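Local coordinates for protein endo-beta-1,4-xylanase Xyn10C (PDB 1GNY) that cleaves internal beta-1,4 linkages of the xylan backbone, and in the part described here, its N-terminal CBM15 module, binds xylan and xylooligosaccharides, at residues A[1-7]-A[147-153]; A[49-55]-A[119-125]. One frame throughout, in Å; residues are numbered along the deposited sequence.

Contact 1 (A[1-7]-A[147-153])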
ATOM      1  N   GLY A   1     -23.522   9.020   1.178  1.00 29.82           N
ATOM      2  CA  GLY A   1     -22.111   9.262   0.783  1.00 28.06           C
ATOM      3  C   GLY A   1     -21.576   8.298  -0.294  1.00 26.89           C
ATOM      4  O   GLY A   1     -22.292   7.537  -1.016  1.00 27.59           O
ATOM      5  N   ASN A   2     -20.269   8.367  -0.405  1.00 24.17           N
ATOM      6  CA  ASN A   2     -19.537   7.551  -1.380  1.00 22.86           C
ATOM      7  C   ASN A   2     -19.302   6.103  -0.929  1.00 20.25           C
ATOM      8  O   ASN A   2     -19.382   5.787   0.247  1.00 19.09           O
ATOM      9  CB  ASN A   2     -18.238   8.218  -1.763  1.00 23.47           C
ATOM     10  CG  ASN A   2     -18.440   9.449  -2.684  1.00 27.46           C
ATOM     11  OD1 ASN A   2     -17.501  10.185  -2.967  1.00 31.83           O
ATOM     12  ND2 ASN A   2     -19.660   9.625  -3.180  1.00 29.85           N
ATOM     13  N   VAL A   3     -19.001   5.249  -1.904  1.00 17.77           N
ATOM     14  CA  VAL A   3     -18.707   3.829  -1.653  1.00 17.20           C
ATOM     15  C   VAL A   3     -17.407   3.720  -0.834  1.00 16.32           C
ATOM     16  O   VAL A   3     -16.401   4.313  -1.216  1.00 15.30           O
ATOM     17  CB  VAL A   3     -18.490   3.013  -2.947  1.00 17.50           C
ATOM     18  CG1 VAL A   3     -18.090   1.567  -2.649  1.00 17.72           C
ATOM     19  CG2 VAL A   3     -19.735   3.027  -3.834  1.00 18.44           C
ATOM     20  N   VAL A   4     -17.470   2.992   0.276  1.00 16.73           N
ATOM     21  CA  VAL A   4     -16.300   2.726   1.125  1.00 16.96           C
ATOM     22  C   VAL A   4     -16.007   1.239   1.168  1.00 16.43           C
ATOM     23  O   VAL A   4     -16.878   0.425   1.537  1.00 18.40           O
ATOM     24  CB  VAL A   4     -16.498   3.239   2.569  1.00 17.81           C
ATOM     25  CG1 VAL A   4     -15.272   2.907   3.439  1.00 19.72           C
ATOM     26  CG2 VAL A   4     -16.776   4.743   2.530  1.00 19.13           C
ATOM     27  N   ILE A   5     -14.786   0.887   0.789  1.00 16.08           N
ATOM     28  CA  ILE A   5     -14.304  -0.511   0.813  1.00 16.29           C
ATOM     29  C   ILE A   5     -13.380  -0.644   2.024  1.00 16.94           C
ATOM     30  O   ILE A   5     -12.366   0.090   2.109  1.00 17.12           O
ATOM     31  CB  ILE A   5     -13.503  -0.842  -0.461  1.00 15.93           C
ATOM     32  CG1 ILE A   5     -14.412  -0.764  -1.686  1.00 17.80           C
ATOM     33  CG2 ILE A   5     -12.809  -2.250  -0.373  1.00 17.25           C
ATOM     34  CD1 ILE A   5     -13.700  -0.739  -2.963  1.00 18.90           C
ATOM     35  N   GLU A   6     -13.712  -1.570   2.916  1.00 16.55           N
ATOM     36  CA  GLU A   6     -12.856  -1.914   4.078  1.00 17.47           C
ATOM     37  C   GLU A   6     -12.139  -3.202   3.729  1.00 16.61           C
ATOM     38  O   GLU A   6     -12.774  -4.232   3.550  1.00 17.68           O
ATOM     39  CB  GLU A   6     -13.674  -2.085   5.357  1.00 18.00           C
ATOM     40  CG  GLU A   6     -14.368  -0.788   5.726  1.00 21.54           C
ATOM     41  CD  GLU A   6     -15.079  -0.845   7.057  1.00 29.40           C
ATOM     42  OE1 GLU A   6     -15.195  -1.954   7.631  1.00 35.04           O
ATOM     43  OE2 GLU A   6     -15.520   0.232   7.509  1.00 33.86           O
ATOM     44  N   VAL A   7     -10.818  -3.149   3.634  1.00 14.22           N
ATOM     45  CA  VAL A   7     -10.017  -4.299   3.207  1.00 14.22           C
ATOM     46  C   VAL A   7      -9.820  -5.332   4.329  1.00 13.87           C
ATOM     47  O   VAL A   7      -9.504  -4.994   5.491  1.00 14.03           O
ATOM     48  CB  VAL A   7      -8.629  -3.822   2.667  1.00 13.56           C
ATOM     49  CG1 VAL A   7      -7.672  -4.987   2.305  1.00 14.52           C
ATOM     50  CG2 VAL A   7      -8.800  -2.887   1.470  1.00 14.29           C
ATOM     51  N   ILE A 147     -10.698   2.267   1.333  1.00 15.28           N
ATOM     52  CA  ILE A 147     -10.685   2.901   0.008  1.00 16.06           C
ATOM     53  C   ILE A 147     -12.039   3.571  -0.213  1.00 15.75           C
ATOM     54  O   ILE A 147     -13.054   2.903  -0.207  1.00 16.41           O
ATOM     55  CB  ILE A 147     -10.348   1.902  -1.104  1.00 15.37           C
ATOM     56  CG1 ILE A 147      -8.966   1.272  -0.805  1.00 16.33           C
ATOM     57  CG2 ILE A 147     -10.351   2.583  -2.476  1.00 17.50           C
ATOM     58  CD1 ILE A 147      -8.546   0.146  -1.710  1.00 18.40           C
ATOM     59  N   THR A 148     -12.014   4.869  -0.443  1.00 15.35           N
ATOM     60  CA  THR A 148     -13.242   5.640  -0.692  1.00 16.13           C
ATOM     61  C   THR A 148     -13.298   6.009  -2.168  1.00 15.54           C
ATOM     62  O   THR A 148     -12.490   6.799  -2.642  1.00 15.36           O
ATOM     63  CB  THR A 148     -13.306   6.886   0.184  1.00 16.92           C
ATOM     64  OG1 THR A 148     -13.300   6.503   1.566  1.00 18.34           O
ATOM     65  CG2 THR A 148     -14.641   7.609   0.040  1.00 17.84           C
ATOM     66  N   LEU A 149     -14.272   5.452  -2.883  1.00 14.24           N
ATOM     67  CA  LEU A 149     -14.422   5.698  -4.329  1.00 14.67           C
ATOM     68  C   LEU A 149     -15.109   7.050  -4.572  1.00 15.93           C
ATOM     69  O   LEU A 149     -15.844   7.557  -3.713  1.00 17.22           O
ATOM     70  CB  LEU A 149     -15.279   4.614  -5.011  1.00 14.99           C
ATOM     71  CG  LEU A 149     -14.919   3.153  -4.778  1.00 14.49           C
ATOM     72  CD1 LEU A 149     -15.828   2.254  -5.560  1.00 15.44           C
ATOM     73  CD2 LEU A 149     -13.450   2.877  -5.137  1.00 14.54           C
ATOM     74  N   ALA A 150     -14.882   7.576  -5.761  1.00 16.42           N
ATOM     75  CA  ALA A 150     -15.572   8.770  -6.298  1.00 18.63           C
ATOM     76  C   ALA A 150     -16.865   8.331  -6.998  1.00 19.51           C
ATOM     77  O   ALA A 150     -17.104   8.619  -8.188  1.00 23.39           O
ATOM     78  CB  ALA A 150     -14.657   9.475  -7.275  1.00 18.67           C
ATOM     79  N   GLN A 151     -17.683   7.618  -6.258  1.00 19.50           N
ATOM     80  CA  GLN A 151     -18.946   7.068  -6.742  1.00 19.62           C
ATOM     81  C   GLN A 151     -19.885   6.953  -5.582  1.00 20.38           C
ATOM     82  O   GLN A 151     -19.515   6.493  -4.498  1.00 20.18           O
ATOM     83  CB  GLN A 151     -18.689   5.678  -7.334  1.00 19.76           C
ATOM     84  CG  GLN A 151     -19.906   5.027  -7.921  1.00 18.66           C
ATOM     85  CD  GLN A 151     -19.568   3.673  -8.471  1.00 19.88           C
ATOM     86  OE1 GLN A 151     -19.886   2.646  -7.873  1.00 17.03           O
ATOM     87  NE2 GLN A 151     -19.001   3.673  -9.670  1.00 17.09           N
ATOM     88  N   GLU A 152     -21.120   7.349  -5.837  1.00 22.37           N
ATOM     89  CA  GLU A 152     -22.203   7.304  -4.873  1.00 24.25           C
ATOM     90  C   GLU A 152     -22.639   5.876  -4.663  1.00 24.71           C
ATOM     91  O   GLU A 152     -22.757   5.067  -5.534  1.00 23.15           O
ATOM     92  CB  GLU A 152     -23.396   8.120  -5.399  1.00 26.31           C
ATOM     93  CG  GLU A 152     -24.700   8.030  -4.630  1.00 31.19           C
ATOM     94  CD  GLU A 152     -25.808   8.880  -5.261  1.00 37.91           C
ATOM     95  OE1 GLU A 152     -25.496   9.819  -6.045  1.00 40.73           O
ATOM     96  OE2 GLU A 152     -27.001   8.594  -4.973  1.00 42.86           O
ATOM     97  N   ALA A 153     -22.900   5.593  -3.449  1.00 25.16           N
ATOM     98  CA  ALA A 153     -23.396   4.354  -2.871  1.00 26.98           C
ATOM     99  C   ALA A 153     -24.871   4.459  -2.518  1.00 26.90           C
ATOM    100  O   ALA A 153     -25.427   5.516  -2.413  1.00 29.59           O
ATOM    101  CB  ALA A 153     -22.646   4.126  -1.636  1.00 27.16           C
ATOM    102  OXT ALA A 153     -25.517   3.448  -2.286  1.00 26.24           O
TER
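I5 N gives the shortest bond here, 2.8 Å to I147 O and almost straight at 177°. I147 N returns a bond to I5 O, so I5 and I147 form an antiparallel hydrogen-bonded pair. One step on, L149 N bonds to V3 O at 2.9 Å. The partner strand then turns a corner. A150 is the centre of an inverse gamma turn, and the register slips by two residues between V4 and N2, a beta bulge. Beyond it the pairing resumes: V3 N reaches Q151 O at 2.9 Å, and A153 N bonds to G1 O at 3.2 Å. N2 CB rests 3.2 Å from L149 O, beside the turn.

V3 is central to the side-chain contact. With CG1 anti to its backbone N (chi1 176°), that branch meets L149 CD1 at 3.8 Å. Its other branch, CG2, touches A153 CB, also at 3.8 Å. On the face that I5 and I147 share, I5 CD1 also meets L149 CD2. On the other face the V4 and T148 side chains lie side by side, pointing the same way.

The contact joins the two ends of this chain, the CBM15 module, as neighbouring strands of one beta sheet. T148 also pairs through its backbone with V58. The union of the termini thus rests mainly on main-chain bonds, with a small apolar patch around V3 and L149.

Contact 2 (A[49-55]-A[119-125])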
ATOM      1  N   ALA A  49     -10.650  -6.820  -6.485  1.00 16.65           N
ATOM      2  CA  ALA A  49     -11.244  -7.590  -7.577  1.00 16.78           C
ATOM      3  C   ALA A  49     -11.896  -6.740  -8.671  1.00 16.99           C
ATOM      4  O   ALA A  49     -12.697  -5.818  -8.397  1.00 17.20           O
ATOM      5  CB  ALA A  49     -12.297  -8.566  -7.002  1.00 17.58           C
ATOM      6  N   ARG A  50     -11.584  -7.096  -9.912  1.00 17.33           N
ATOM      7  CA  ARG A  50     -12.201  -6.446 -11.048  1.00 17.98           C
ATOM      8  C   ARG A  50     -13.727  -6.627 -11.069  1.00 17.93           C
ATOM      9  O   ARG A  50     -14.283  -7.593 -10.476  1.00 17.45           O
ATOM     10  CB  ARG A  50     -11.623  -6.988 -12.346  1.00 18.78           C
ATOM     11  CG  ARG A  50     -11.670  -8.516 -12.418  1.00 22.79           C
ATOM     12  CD  ARG A  50     -11.395  -9.012 -13.801  1.00 29.62           C
ATOM     13  NE  ARG A  50     -11.028 -10.376 -14.054  1.00 34.38           N
ATOM     14  CZ  ARG A  50     -10.350 -11.241 -13.303  1.00 39.75           C
ATOM     15  NH1 ARG A  50     -10.307 -11.366 -11.957  1.00 40.39           N
ATOM     16  NH2 ARG A  50      -9.842 -12.181 -14.052  1.00 43.44           N
ATOM     17  N   PRO A  51     -14.419  -5.678 -11.712  1.00 17.67           N
ATOM     18  CA  PRO A  51     -13.887  -4.483 -12.398  1.00 17.31           C
ATOM     19  C   PRO A  51     -13.638  -3.390 -11.410  1.00 16.24           C
ATOM     20  O   PRO A  51     -14.086  -3.490 -10.248  1.00 17.03           O
ATOM     21  CB  PRO A  51     -15.047  -4.105 -13.306  1.00 17.79           C
ATOM     22  CG  PRO A  51     -16.264  -4.424 -12.416  1.00 16.77           C
ATOM     23  CD  PRO A  51     -15.897  -5.707 -11.722  1.00 18.48           C
ATOM     24  N   THR A  52     -12.937  -2.353 -11.848  1.00 16.32           N
ATOM     25  CA  THR A  52     -12.652  -1.217 -10.976  1.00 15.51           C
ATOM     26  C   THR A  52     -13.042   0.132 -11.560  1.00 14.81           C
ATOM     27  O   THR A  52     -12.930   0.373 -12.772  1.00 14.62           O
ATOM     28  CB  THR A  52     -11.148  -1.154 -10.565  1.00 15.91           C
ATOM     29  OG1 THR A  52     -10.311  -0.830 -11.696  1.00 15.92           O
ATOM     30  CG2 THR A  52     -10.676  -2.519 -10.035  1.00 17.27           C
ATOM     31  N   THR A  53     -13.475   0.978 -10.645  1.00 14.57           N
ATOM     32  CA  THR A  53     -13.680   2.425 -10.893  1.00 14.89           C
ATOM     33  C   THR A  53     -12.904   3.146  -9.784  1.00 14.81           C
ATOM     34  O   THR A  53     -13.482   3.659  -8.811  1.00 15.49           O
ATOM     35  CB  THR A  53     -15.150   2.785 -10.883  1.00 14.57           C
ATOM     36  OG1 THR A  53     -15.816   2.059 -11.937  1.00 15.09           O
ATOM     37  CG2 THR A  53     -15.365   4.255 -11.218  1.00 15.53           C
ATOM     38  N   LEU A  54     -11.581   3.084  -9.935  1.00 14.56           N
ATOM     39  CA  LEU A  54     -10.641   3.613  -8.932  1.00 14.49           C
ATOM     40  C   LEU A  54     -10.074   5.011  -9.193  1.00 14.93           C
ATOM     41  O   LEU A  54      -9.389   5.562  -8.329  1.00 14.37           O
ATOM     42  CB  LEU A  54      -9.507   2.596  -8.683  1.00 14.92           C
ATOM     43  CG  LEU A  54      -9.865   1.451  -7.764  1.00 13.35           C
ATOM     44  CD1 LEU A  54      -8.805   0.323  -7.900  1.00 13.85           C
ATOM     45  CD2 LEU A  54     -10.042   1.868  -6.301  1.00 16.32           C
ATOM     46  N   GLU A  55     -10.391   5.616 -10.332  1.00 15.69           N
ATOM     47  CA  GLU A  55      -9.893   6.981 -10.575  1.00 16.26           C
ATOM     48  C   GLU A  55     -10.535   7.928  -9.568  1.00 16.85           C
ATOM     49  O   GLU A  55     -11.739   7.834  -9.307  1.00 17.26           O
ATOM     50  CB  GLU A  55     -10.166   7.424 -12.016  1.00 16.47           C
ATOM     51  CG  GLU A  55      -9.319   6.712 -13.053  1.00 17.33           C
ATOM     52  CD  GLU A  55      -7.830   7.067 -12.959  1.00 17.58           C
ATOM     53  OE1 GLU A  55      -7.506   8.151 -12.406  1.00 17.71           O
ATOM     54  OE2 GLU A  55      -7.007   6.257 -13.424  1.00 17.80           O
ATOM     55  N   PHE A 119      -7.324   3.446 -14.320  1.00 17.63           N
ATOM     56  CA  PHE A 119      -7.926   2.734 -13.163  1.00 16.77           C
ATOM     57  C   PHE A 119      -9.466   2.568 -13.229  1.00 17.31           C
ATOM     58  O   PHE A 119     -10.065   1.956 -12.311  1.00 16.25           O
ATOM     59  CB  PHE A 119      -7.477   3.318 -11.832  1.00 16.93           C
ATOM     60  CG  PHE A 119      -6.050   2.980 -11.461  1.00 14.78           C
ATOM     61  CD1 PHE A 119      -5.751   1.759 -10.887  1.00 15.71           C
ATOM     62  CD2 PHE A 119      -5.023   3.906 -11.614  1.00 14.31           C
ATOM     63  CE1 PHE A 119      -4.461   1.431 -10.537  1.00 15.07           C
ATOM     64  CE2 PHE A 119      -3.720   3.574 -11.271  1.00 13.34           C
ATOM     65  CZ  PHE A 119      -3.430   2.357 -10.725  1.00 16.40           C
ATOM     66  N   ASN A 120     -10.086   3.105 -14.294  1.00 17.36           N
ATOM     67  CA  ASN A 120     -11.511   2.844 -14.611  1.00 17.33           C
ATOM     68  C   ASN A 120     -11.523   1.842 -15.766  1.00 17.67           C
ATOM     69  O   ASN A 120     -11.283   2.226 -16.894  1.00 17.55           O
ATOM     70  CB  ASN A 120     -12.277   4.131 -14.956  1.00 17.86           C
ATOM     71  CG  ASN A 120     -12.466   5.035 -13.743  1.00 19.08           C
ATOM     72  OD1 ASN A 120     -12.053   4.693 -12.614  1.00 16.58           O
ATOM     73  ND2 ASN A 120     -13.066   6.214 -13.963  1.00 19.62           N
ATOM     74  N   GLN A 121     -11.754   0.564 -15.444  1.00 17.27           N
ATOM     75  CA  GLN A 121     -11.496  -0.569 -16.352  1.00 18.39           C
ATOM     76  C   GLN A 121     -12.096  -1.859 -15.850  1.00 18.42           C
ATOM     77  O   GLN A 121     -12.390  -1.988 -14.657  1.00 20.10           O
ATOM     78  CB  GLN A 121      -9.979  -0.757 -16.574  1.00 18.27           C
ATOM     79  CG  GLN A 121      -9.148  -1.029 -15.308  1.00 19.09           C
ATOM     80  CD  GLN A 121      -9.026  -2.492 -14.960  1.00 19.09           C
ATOM     81  OE1 GLN A 121      -8.695  -3.326 -15.810  1.00 19.67           O
ATOM     82  NE2 GLN A 121      -9.291  -2.819 -13.684  1.00 18.79           N
ATOM     83  N   THR A 122     -12.251  -2.821 -16.766  1.00 20.00           N
ATOM     84  CA  THR A 122     -12.894  -4.122 -16.455  1.00 20.33           C
ATOM     85  C   THR A 122     -12.034  -5.378 -16.563  1.00 21.16           C
ATOM     86  O   THR A 122     -12.374  -6.416 -15.980  1.00 22.15           O
ATOM     87  CB  THR A 122     -14.116  -4.356 -17.380  1.00 19.81           C
ATOM     88  OG1 THR A 122     -13.690  -4.282 -18.744  1.00 22.28           O
ATOM     89  CG2 THR A 122     -15.172  -3.262 -17.222  1.00 20.76           C
ATOM     90  N   ALA A 123     -10.954  -5.282 -17.315  1.00 20.90           N
ATOM     91  CA  ALA A 123     -10.097  -6.433 -17.645  1.00 21.45           C
ATOM     92  C   ALA A 123      -9.268  -7.061 -16.509  1.00 21.50           C
ATOM     93  O   ALA A 123      -9.102  -8.276 -16.448  1.00 21.49           O
ATOM     94  CB  ALA A 123      -9.164  -6.033 -18.795  1.00 21.65           C
ATOM     95  N   ARG A 124      -8.737  -6.234 -15.624  1.00 21.15           N
ATOM     96  CA  ARG A 124      -7.743  -6.711 -14.641  1.00 21.19           C
ATOM     97  C   ARG A 124      -8.071  -6.445 -13.186  1.00 19.83           C
ATOM     98  O   ARG A 124      -8.734  -5.473 -12.861  1.00 18.91           O
ATOM     99  CB  ARG A 124      -6.419  -6.032 -14.946  1.00 22.38           C
ATOM    100  CG  ARG A 124      -5.914  -6.312 -16.352  1.00 24.96           C
ATOM    101  CD  ARG A 124      -4.628  -5.568 -16.696  1.00 30.52           C
ATOM    102  NE  ARG A 124      -4.129  -5.856 -18.042  1.00 32.47           N
ATOM    103  CZ  ARG A 124      -3.590  -7.007 -18.454  1.00 37.89           C
ATOM    104  NH1 ARG A 124      -3.419  -8.043 -17.624  1.00 39.96           N
ATOM    105  NH2 ARG A 124      -3.174  -7.122 -19.722  1.00 38.68           N
ATOM    106  N   ASP A 125      -7.577  -7.318 -12.318  1.00 19.04           N
ATOM    107  CA  ASP A 125      -7.597  -7.031 -10.892  1.00 18.27           C
ATOM    108  C   ASP A 125      -6.525  -5.942 -10.714  1.00 17.33           C
ATOM    109  O   ASP A 125      -5.614  -5.803 -11.539  1.00 17.87           O
ATOM    110  CB  ASP A 125      -7.190  -8.232 -10.054  1.00 18.36           C
ATOM    111  CG  ASP A 125      -8.194  -9.381 -10.093  1.00 22.83           C
ATOM    112  OD1 ASP A 125      -9.416  -9.145 -10.234  1.00 19.31           O
ATOM    113  OD2 ASP A 125      -7.815 -10.582  -9.919  1.00 26.41           O
TER
HETATM  114  O   HOH W   1     -13.803   7.743 -11.367  1.00 19.41           O
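T52 has OG1 set between its backbone N and carbonyl carbon (chi1 69°), and Q121 bends at chi2 (89°). These torsions bring the hydroxyl and the amide together. Q121 NE2 bonds to T52 OG1 at 3.0 Å, with the oxygen in the amide plane. The hydroxyl in turn donates a hydrogen bond to F119 O at 2.9 Å. L54 N also bonds to F119 O, and the two donors come from opposite faces of the carbonyl plane. The Q121 amide is also held by the loop that follows its strand. NE2 bonds to R124 O, and OE1 accepts from R124 N in the carbonyl plane. Three bonds therefore fix its rotation.

T52 and Q121 also exchange backbone bonds as an antiparallel hydrogen-bonded pair. With T53 and N120 they make a two-stranded ribbon. It links the loop after strand 42-48 to the one before strand 126-133, two neighbours in the sheet that includes the carbohydrate-binding residues Q81 and Q127. The side chains of T52, L54, F119 and Q121 all touch V126 of strand 126-133.

At the E55 end, side chains bond to main-chain groups. N120 OD1 accepts from E55 N at 3.0 Å, and a water joins N120 ND2 to E55 O. E55 OE2 takes F119 N at 3.0 Å through its anti lone pair and lies at the edge of the F119 ring. The other oxygen, OE1, bonds to E114 N.

At the far end D125 OD1 receives R50 N at 3.0 Å and forms a salt bridge with R50 NH1 at 2.9 Å. The guanidinium and carboxylate planes stand 86° apart. P51, which follows a cis peptide bond, sets its CB against T122 CG2 at 4.0 Å.

Contact 1 lies mostly at the surface, whereas contact 2 is partly buried, with T52, L54, E55 and F119 inside. They hold different elements. Contact 1 extends the six-stranded sheet at its 2-6 edge. Contact 2 ties together loops that lead out of and into the five-stranded sheet. Their chemistry differs in keeping: contact 1 relies on backbone pairing and aliphatic side chains, while contact 2 adds to a shorter backbone pairing side-chain amides, carboxylates, a hydroxyl and a salt bridge. L54 joins them. Its CD2 lies 3.7 Å from L149 CD2 and 3.9 Å from I147 CG2. Along the chain, both segments of contact 2 fall between those of contact 1.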